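Long-range contacts in threonine--tRNA ligase catalytic subunit (PDB 3A32), which probably attaches threonine to tRNA(Thr) in two steps, activating the amino acid with ATP and then passing it to the acceptor end of the tRNA: residues 201-206 with 273-278; 208-213 with 249-254; 58-63 with 135-140. One frame throughout, in Å; residues are numbered along the deposited sequence.

How the interactions relate
From the N terminus, the first contact to close is interaction 3, where helix 48-65 meets strand 134-143 across about 70 intervening residues. It is complete before the other two begin. Interaction 1 then opens on strand 202-207 and closes on strand 273-284. Within that span interaction 2 opens and closes, joining the loop after strand 202-207 to the end of strand 246-250. These two touch, probably by a hydrogen bond from L250 N to L206 O (2.8 Å). All three reach the same mixed sheet of the class II catalytic core: interaction 2 lies at its 246-250 edge and interaction 1 spans the strands next to it, while interaction 3 packs a helix against its other half, about 23 Å from interaction 1 between centres.

Interaction 1 of 3, residues 201-206 with 273-278; sequences TFKVRL and SKEWQM. With SO4 (sulfate ion), chain C.
E275 OE2 is gripped by two cations: R205 NH2 gives it a hydrogen bond of 2.6 Å and K203 NZ another of 2.9 Å, both parts of salt bridges. The arginine takes the syn lone pair of OE2, whereas the lysine comes to the anti side, well out of the carboxylate plane. R205 NH1 also reaches E275 OE1 (3.0 Å), so the guanidinium meets the carboxylate end-on with one nitrogen to each oxygen. The two planes are only 21° apart, and this nearly coplanar fork fixes the rotation of the carboxylate. Arginine suits the place because its flat end offers paired N-H groups. R205 and K203, two apart on one strand, share a side of the sheet; in both, CG lies opposite the backbone nitrogen (chi1 179°) and a bend at chi3 then turns the charged end to E275.

A sulfate, probably from the crystallisation liquor, sits beside the pair: K203 NZ bonds its O1 at 2.8 Å and R205 NH2 its O4 at 3.0 Å. The two cations thus serve two anions at once, which would be expected to keep both charged. With a leucine in place of R205, E275 would probably lose its two-pronged grip and keep, of these two cations, just K203, its carboxylate freer to turn.

F202 and M278 meet more loosely on the sheet's other side, M278 SD lying 4.5 Å from F202 CE1 at the ring edge.

The two strands are not neighbours. Their axes come within 8.8 Å at an angle of 59°, and strand 260-268 runs between them in the catalytic sheet, lending I264 to the packing of R205 and E275. Strand 246-250 flanks 202-207 beyond, and L189 of helix 174-191 packs on both F202 and M278.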
# COMPACT_ATOMS: atom_id res chain seq x y z
N THR A 201 9.74 25.31 17.71
CA THR A 201 10.01 24.63 16.45
C THR A 201 8.85 24.72 15.47
O THR A 201 8.90 24.16 14.39
CB THR A 201 10.37 23.14 16.64
OG1 THR A 201 9.22 22.43 17.06
CG2 THR A 201 11.47 22.95 17.69
N PHE A 202 7.79 25.40 15.82
CA PHE A 202 6.56 25.22 15.03
C PHE A 202 5.77 26.52 14.95
O PHE A 202 5.77 27.30 15.90
CB PHE A 202 5.70 24.04 15.55
CG PHE A 202 4.92 23.34 14.46
CD1 PHE A 202 5.53 22.33 13.67
CD2 PHE A 202 3.59 23.70 14.18
CE1 PHE A 202 4.87 21.72 12.65
CE2 PHE A 202 2.88 23.07 13.16
CZ PHE A 202 3.55 22.04 12.38
N LYS A 203 5.14 26.73 13.80
CA LYS A 203 4.33 27.89 13.52
C LYS A 203 3.05 27.44 12.78
O LYS A 203 3.08 26.57 11.90
CB LYS A 203 5.19 28.86 12.66
CG LYS A 203 4.50 30.12 12.25
CD LYS A 203 5.46 31.31 12.02
CE LYS A 203 6.36 31.06 10.83
NZ LYS A 203 7.21 32.24 10.47
N VAL A 204 1.92 28.06 13.12
CA VAL A 204 0.68 27.83 12.42
C VAL A 204 0.30 29.13 11.70
O VAL A 204 0.16 30.17 12.33
CB VAL A 204 -0.46 27.36 13.38
CG1 VAL A 204 -1.83 27.69 12.81
CG2 VAL A 204 -0.36 25.84 13.66
N ARG A 205 0.13 29.07 10.38
CA ARG A 205 -0.21 30.25 9.59
C ARG A 205 -1.62 30.15 9.01
O ARG A 205 -1.92 29.23 8.26
CB ARG A 205 0.81 30.42 8.45
CG ARG A 205 0.57 31.62 7.51
CD ARG A 205 1.62 31.61 6.37
NE ARG A 205 2.86 32.14 6.88
CZ ARG A 205 4.05 31.56 6.77
NH1 ARG A 205 4.22 30.43 6.08
NH2 ARG A 205 5.10 32.16 7.33
N LEU A 206 -2.46 31.14 9.29
CA LEU A 206 -3.80 31.17 8.71
C LEU A 206 -3.85 32.11 7.53
O LEU A 206 -3.30 33.22 7.60
CB LEU A 206 -4.84 31.60 9.75
CG LEU A 206 -4.82 31.00 11.17
CD1 LEU A 206 -6.04 31.49 12.01
CD2 LEU A 206 -4.73 29.45 11.22
N SER A 273 17.53 30.64 10.55
CA SER A 273 16.17 30.18 10.77
C SER A 273 15.34 30.12 9.44
O SER A 273 15.27 31.13 8.70
CB SER A 273 15.50 31.05 11.82
OG SER A 273 14.11 30.78 11.87
N LYS A 274 14.73 28.96 9.17
CA LYS A 274 14.10 28.62 7.86
C LYS A 274 12.73 27.96 8.11
O LYS A 274 12.56 27.21 9.06
CB LYS A 274 14.95 27.62 7.02
CG LYS A 274 16.40 28.01 6.68
CD LYS A 274 17.30 26.83 6.06
CE LYS A 274 17.80 27.11 4.54
NZ LYS A 274 19.10 28.02 4.27
N GLU A 275 11.74 28.23 7.25
CA GLU A 275 10.46 27.51 7.37
C GLU A 275 10.52 26.24 6.56
O GLU A 275 11.13 26.21 5.48
CB GLU A 275 9.30 28.33 6.86
CG GLU A 275 9.07 29.61 7.61
CD GLU A 275 7.79 30.27 7.17
OE1 GLU A 275 7.08 29.71 6.28
OE2 GLU A 275 7.50 31.35 7.73
N TRP A 276 9.91 25.19 7.09
CA TRP A 276 9.70 23.94 6.38
C TRP A 276 8.18 23.74 6.35
O TRP A 276 7.61 23.27 7.35
CB TRP A 276 10.40 22.77 7.10
CG TRP A 276 10.10 21.39 6.59
CD1 TRP A 276 9.30 21.04 5.51
CD2 TRP A 276 10.63 20.16 7.10
NE1 TRP A 276 9.27 19.66 5.35
CE2 TRP A 276 10.11 19.10 6.29
CE3 TRP A 276 11.49 19.84 8.18
CZ2 TRP A 276 10.42 17.75 6.53
CZ3 TRP A 276 11.80 18.51 8.42
CH2 TRP A 276 11.25 17.47 7.60
N GLN A 277 7.53 24.08 5.23
CA GLN A 277 6.09 23.94 5.11
C GLN A 277 5.70 22.49 4.90
O GLN A 277 6.32 21.75 4.11
CB GLN A 277 5.49 24.82 3.99
CG GLN A 277 3.94 25.05 4.17
CD GLN A 277 3.41 26.17 3.33
OE1 GLN A 277 2.81 25.91 2.30
NE2 GLN A 277 3.62 27.44 3.75
N MET A 278 4.67 22.07 5.64
CA MET A 278 4.20 20.69 5.60
C MET A 278 2.76 20.64 5.03
O MET A 278 2.54 21.20 3.93
CB MET A 278 4.33 20.04 6.98
CG MET A 278 5.77 19.93 7.34
SD MET A 278 6.09 19.39 9.01
CE MET A 278 7.85 19.26 8.97
S SO4 C . 5.92 35.44 10.21
O1 SO4 C . 6.04 34.60 11.41
O2 SO4 C . 4.76 36.32 10.34
O3 SO4 C . 7.14 36.24 10.14
O4 SO4 C . 5.74 34.64 8.98

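Interaction 2 of 3, residues 208-213 with 249-254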
# COMPACT_ATOMS: atom_id res chain seq x y z
N MET A 208 -6.59 34.08 5.16
CA MET A 208 -8.01 34.46 5.26
C MET A 208 -8.44 35.29 4.06
O MET A 208 -7.61 35.67 3.26
CB MET A 208 -8.24 35.26 6.55
CG MET A 208 -7.61 34.69 7.78
SD MET A 208 -8.27 33.04 8.18
CE MET A 208 -8.52 33.20 9.95
N SER A 209 -9.75 35.56 3.94
CA SER A 209 -10.28 36.49 2.94
C SER A 209 -9.86 37.91 3.23
O SER A 209 -9.41 38.23 4.33
CB SER A 209 -11.81 36.49 2.90
OG SER A 209 -12.32 36.94 4.13
N ASP A 210 -10.01 38.73 2.20
CA ASP A 210 -10.22 40.16 2.35
C ASP A 210 -11.74 40.29 2.31
O ASP A 210 -12.37 39.95 1.31
CB ASP A 210 -9.58 40.91 1.19
CG ASP A 210 -9.67 42.45 1.31
OD1 ASP A 210 -10.64 43.04 1.89
OD2 ASP A 210 -8.72 43.06 0.77
N LYS A 211 -12.34 40.72 3.41
CA LYS A 211 -13.80 40.83 3.50
C LYS A 211 -14.44 41.70 2.39
O LYS A 211 -15.58 41.41 1.97
CB LYS A 211 -14.24 41.37 4.88
CG LYS A 211 -14.13 40.31 5.97
CD LYS A 211 -15.41 40.18 6.83
CE LYS A 211 -15.40 38.84 7.62
NZ LYS A 211 -14.98 37.65 6.75
N SER A 212 -13.71 42.73 1.91
CA SER A 212 -14.23 43.62 0.85
C SER A 212 -14.36 42.91 -0.50
O SER A 212 -14.89 43.49 -1.46
CB SER A 212 -13.31 44.83 0.63
OG SER A 212 -12.84 45.41 1.86
N LEU A 213 -13.80 41.70 -0.60
CA LEU A 213 -13.70 41.02 -1.89
C LEU A 213 -14.55 39.74 -1.93
O LEU A 213 -14.46 38.94 -2.86
CB LEU A 213 -12.21 40.72 -2.18
CG LEU A 213 -11.24 41.93 -2.25
CD1 LEU A 213 -9.81 41.49 -2.64
CD2 LEU A 213 -11.77 42.98 -3.20
N GLU A 249 -1.68 35.29 11.14
CA GLU A 249 -2.87 35.46 10.31
C GLU A 249 -2.62 36.44 9.16
O GLU A 249 -2.14 37.56 9.38
CB GLU A 249 -4.04 35.91 11.15
CG GLU A 249 -5.34 35.72 10.42
CD GLU A 249 -6.57 36.11 11.21
OE1 GLU A 249 -6.73 35.69 12.38
OE2 GLU A 249 -7.40 36.84 10.62
N LEU A 250 -2.91 36.00 7.91
CA LEU A 250 -2.70 36.84 6.75
C LEU A 250 -4.00 37.15 6.03
O LEU A 250 -4.63 36.27 5.41
CB LEU A 250 -1.69 36.23 5.78
CG LEU A 250 -0.33 35.71 6.28
CD1 LEU A 250 0.34 34.93 5.18
CD2 LEU A 250 0.58 36.85 6.76
N GLU A 251 -4.39 38.41 6.10
CA GLU A 251 -5.58 38.87 5.44
C GLU A 251 -5.38 38.84 3.94
O GLU A 251 -4.32 39.24 3.44
CB GLU A 251 -5.98 40.28 5.93
CG GLU A 251 -7.17 40.91 5.13
CD GLU A 251 -7.64 42.28 5.71
OE1 GLU A 251 -6.87 42.88 6.48
OE2 GLU A 251 -8.77 42.71 5.41
N GLY A 252 -6.39 38.33 3.23
CA GLY A 252 -6.38 38.36 1.78
C GLY A 252 -5.57 37.27 1.12
O GLY A 252 -5.42 37.28 -0.10
N GLU A 253 -5.05 36.31 1.90
CA GLU A 253 -4.19 35.26 1.32
C GLU A 253 -4.88 33.94 1.06
O GLU A 253 -4.27 33.02 0.50
CB GLU A 253 -2.91 34.99 2.13
CG GLU A 253 -1.98 36.22 2.36
CD GLU A 253 -1.31 36.82 1.11
OE1 GLU A 253 -1.36 36.25 0.00
OE2 GLU A 253 -0.71 37.91 1.26
N ALA A 254 -6.13 33.81 1.47
CA ALA A 254 -6.87 32.54 1.25
C ALA A 254 -6.96 32.20 -0.23
O ALA A 254 -6.83 33.06 -1.09
CB ALA A 254 -8.26 32.62 1.87
O HOH W 1 -10.97 41.46 5.92
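The backbones of M208 and L250 join by a nearly straight hydrogen bond, M208 N to L250 O (2.9 Å, 174° at the hydrogen), and beyond it residues 250-253 fold into a type II beta turn around the carbonyl of M208. A254 N closes on M208 O at 3.0 Å, from above the carbonyl plane, and G252 N gives a weak bond to S209 O. The positive phi of G252 (80°) is easily taken by glycine, and D210 N lies 3.7 Å from G252 CA.

M208 supplies the apolar side of the contact. Its chain crosses E249 at about a right angle: CG already touches the glutamate, and bends at chi2 (-62°) and chi3 bring CE back to its carboxylate, with M208 CE 3.7 Å from E249 CD. A flexible thioether can follow such a surface, while the carboxylate is paired with R233. The methyl of A254 rests against the peptide of M208, small enough to sit there.

D210 turns inward on its own loop: OD1 accepts from S212 N (3.1 Å), an Asx turn that leads into the 3-10 segment 211-213. Its carboxylate approaches that of E251 without a bond, a like-charge pair probably eased by a water that takes the N-H of K211 and donates to E251 OE2 (2.6 Å).

Helix 222-243 packs against M208, S209, K211 and A254: E229 holds S209 OG and the amine of K211, W225 touches S209 and A254, and strand 202-207 runs alongside L250 at the sheet edge.

Interaction 3 of 3, residues 58-63 with 135-140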
# COMPACT_ATOMS: atom_id res chain seq x y z
N VAL A 58 1.40 2.36 7.78
CA VAL A 58 1.39 3.19 9.00
C VAL A 58 0.40 4.36 8.89
O VAL A 58 -0.38 4.56 9.79
CB VAL A 58 2.82 3.78 9.36
CG1 VAL A 58 2.72 4.78 10.53
CG2 VAL A 58 3.80 2.64 9.71
N LEU A 59 0.43 5.11 7.80
CA LEU A 59 -0.47 6.25 7.66
C LEU A 59 -1.91 5.82 7.50
O LEU A 59 -2.78 6.45 8.08
CB LEU A 59 -0.05 7.17 6.48
CG LEU A 59 1.37 7.73 6.66
CD1 LEU A 59 1.85 8.47 5.41
CD2 LEU A 59 1.37 8.63 7.92
N ALA A 60 -2.16 4.75 6.72
CA ALA A 60 -3.49 4.18 6.59
C ALA A 60 -4.07 3.73 7.94
O ALA A 60 -5.17 4.13 8.31
CB ALA A 60 -3.52 3.01 5.56
N LYS A 61 -3.32 2.91 8.67
CA LYS A 61 -3.74 2.44 10.00
C LYS A 61 -3.89 3.55 11.03
O LYS A 61 -4.85 3.51 11.83
CB LYS A 61 -2.82 1.32 10.52
CG LYS A 61 -2.86 0.06 9.63
CD LYS A 61 -1.80 -0.98 9.98
CE LYS A 61 -2.02 -2.20 9.10
NZ LYS A 61 -1.02 -3.29 9.34
N PHE A 62 -2.95 4.51 11.03
CA PHE A 62 -3.08 5.72 11.88
C PHE A 62 -4.40 6.44 11.64
O PHE A 62 -5.13 6.77 12.59
CB PHE A 62 -1.91 6.69 11.70
CG PHE A 62 -2.10 8.01 12.46
CD1 PHE A 62 -2.14 8.03 13.87
CD2 PHE A 62 -2.24 9.22 11.77
CE1 PHE A 62 -2.34 9.25 14.57
CE2 PHE A 62 -2.45 10.43 12.44
CZ PHE A 62 -2.48 10.45 13.86
N HIS A 63 -4.74 6.64 10.36
CA HIS A 63 -5.98 7.28 10.02
C HIS A 63 -7.20 6.47 10.33
O HIS A 63 -8.18 7.01 10.86
CB HIS A 63 -5.94 7.78 8.59
CG HIS A 63 -5.08 9.00 8.45
ND1 HIS A 63 -3.71 8.94 8.32
CD2 HIS A 63 -5.40 10.31 8.46
CE1 HIS A 63 -3.23 10.16 8.19
NE2 HIS A 63 -4.23 11.02 8.33
N LYS A 135 -15.17 11.35 7.36
CA LYS A 135 -13.74 11.53 7.17
C LYS A 135 -13.23 10.40 6.37
O LYS A 135 -13.45 9.24 6.74
CB LYS A 135 -13.01 11.59 8.53
CG LYS A 135 -13.69 12.54 9.54
CD LYS A 135 -12.88 12.83 10.79
CE LYS A 135 -12.06 11.61 11.27
NZ LYS A 135 -11.68 11.73 12.73
N VAL A 136 -12.55 10.73 5.26
CA VAL A 136 -12.02 9.74 4.31
C VAL A 136 -10.51 10.05 4.05
O VAL A 136 -10.16 11.19 3.70
CB VAL A 136 -12.89 9.72 3.02
CG1 VAL A 136 -12.94 11.11 2.30
CG2 VAL A 136 -12.46 8.68 2.08
N PHE A 137 -9.65 9.03 4.22
CA PHE A 137 -8.20 9.14 4.05
C PHE A 137 -7.71 8.31 2.85
O PHE A 137 -8.17 7.19 2.66
CB PHE A 137 -7.43 8.63 5.29
CG PHE A 137 -5.94 8.56 5.07
CD1 PHE A 137 -5.17 9.73 5.07
CD2 PHE A 137 -5.31 7.35 4.80
CE1 PHE A 137 -3.83 9.69 4.84
CE2 PHE A 137 -3.94 7.31 4.59
CZ PHE A 137 -3.20 8.47 4.60
N GLU A 138 -6.74 8.82 2.10
CA GLU A 138 -6.13 8.02 1.01
C GLU A 138 -4.65 8.35 0.88
O GLU A 138 -4.30 9.53 0.88
CB GLU A 138 -6.82 8.23 -0.36
CG GLU A 138 -6.12 7.50 -1.48
CD GLU A 138 -6.90 7.46 -2.79
OE1 GLU A 138 -7.99 8.09 -2.91
OE2 GLU A 138 -6.40 6.79 -3.72
N PHE A 139 -3.81 7.30 0.84
CA PHE A 139 -2.39 7.39 0.42
C PHE A 139 -2.47 7.51 -1.10
O PHE A 139 -2.52 6.50 -1.82
CB PHE A 139 -1.67 6.10 0.84
CG PHE A 139 -0.15 6.15 0.72
CD1 PHE A 139 0.62 6.86 1.64
CD2 PHE A 139 0.50 5.45 -0.29
CE1 PHE A 139 2.04 6.91 1.51
CE2 PHE A 139 1.89 5.46 -0.40
CZ PHE A 139 2.66 6.19 0.51
N GLY A 140 -2.57 8.73 -1.61
CA GLY A 140 -3.08 8.90 -2.99
C GLY A 140 -2.00 9.26 -3.98
O GLY A 140 -1.06 9.95 -3.61
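H63 and F137 form a face-to-face aromatic stack that seats helix 48-65 on strand 134-143 of the class II synthetase catalytic sheet, the two segments running antiparallel (178°). The histidine can be followed outward. Its CB lies over the face of the phenylalanine, 4.1 Å from the ring centroid, in a CH-pi contact. CG and CD2 come next, above F137 CG and CD1, and CE1 ends 3.4 Å from F137 CE1. With centroids 3.8 Å apart and planes at 8°, the imidazole lies almost flat on its partner; F62 sits toward the rim of its opposite face. At the tip, NE2 bonds to R311.

F137 also reaches the helix backbone, its CE2 lying 3.7 Å from A60 CA; the small methyl of alanine lets the ring approach. L59 adds its CB to F137 CZ and its CD1 to the edge of F139. Y53 of the second subunit packs on A60 and bonds F139 N, placing this buried contact close to the dimer interface. The imidazole's rotation is fixed from within the helix: H63 ND1 donates to L59 O at 2.7 Å, in the plane of its own ring.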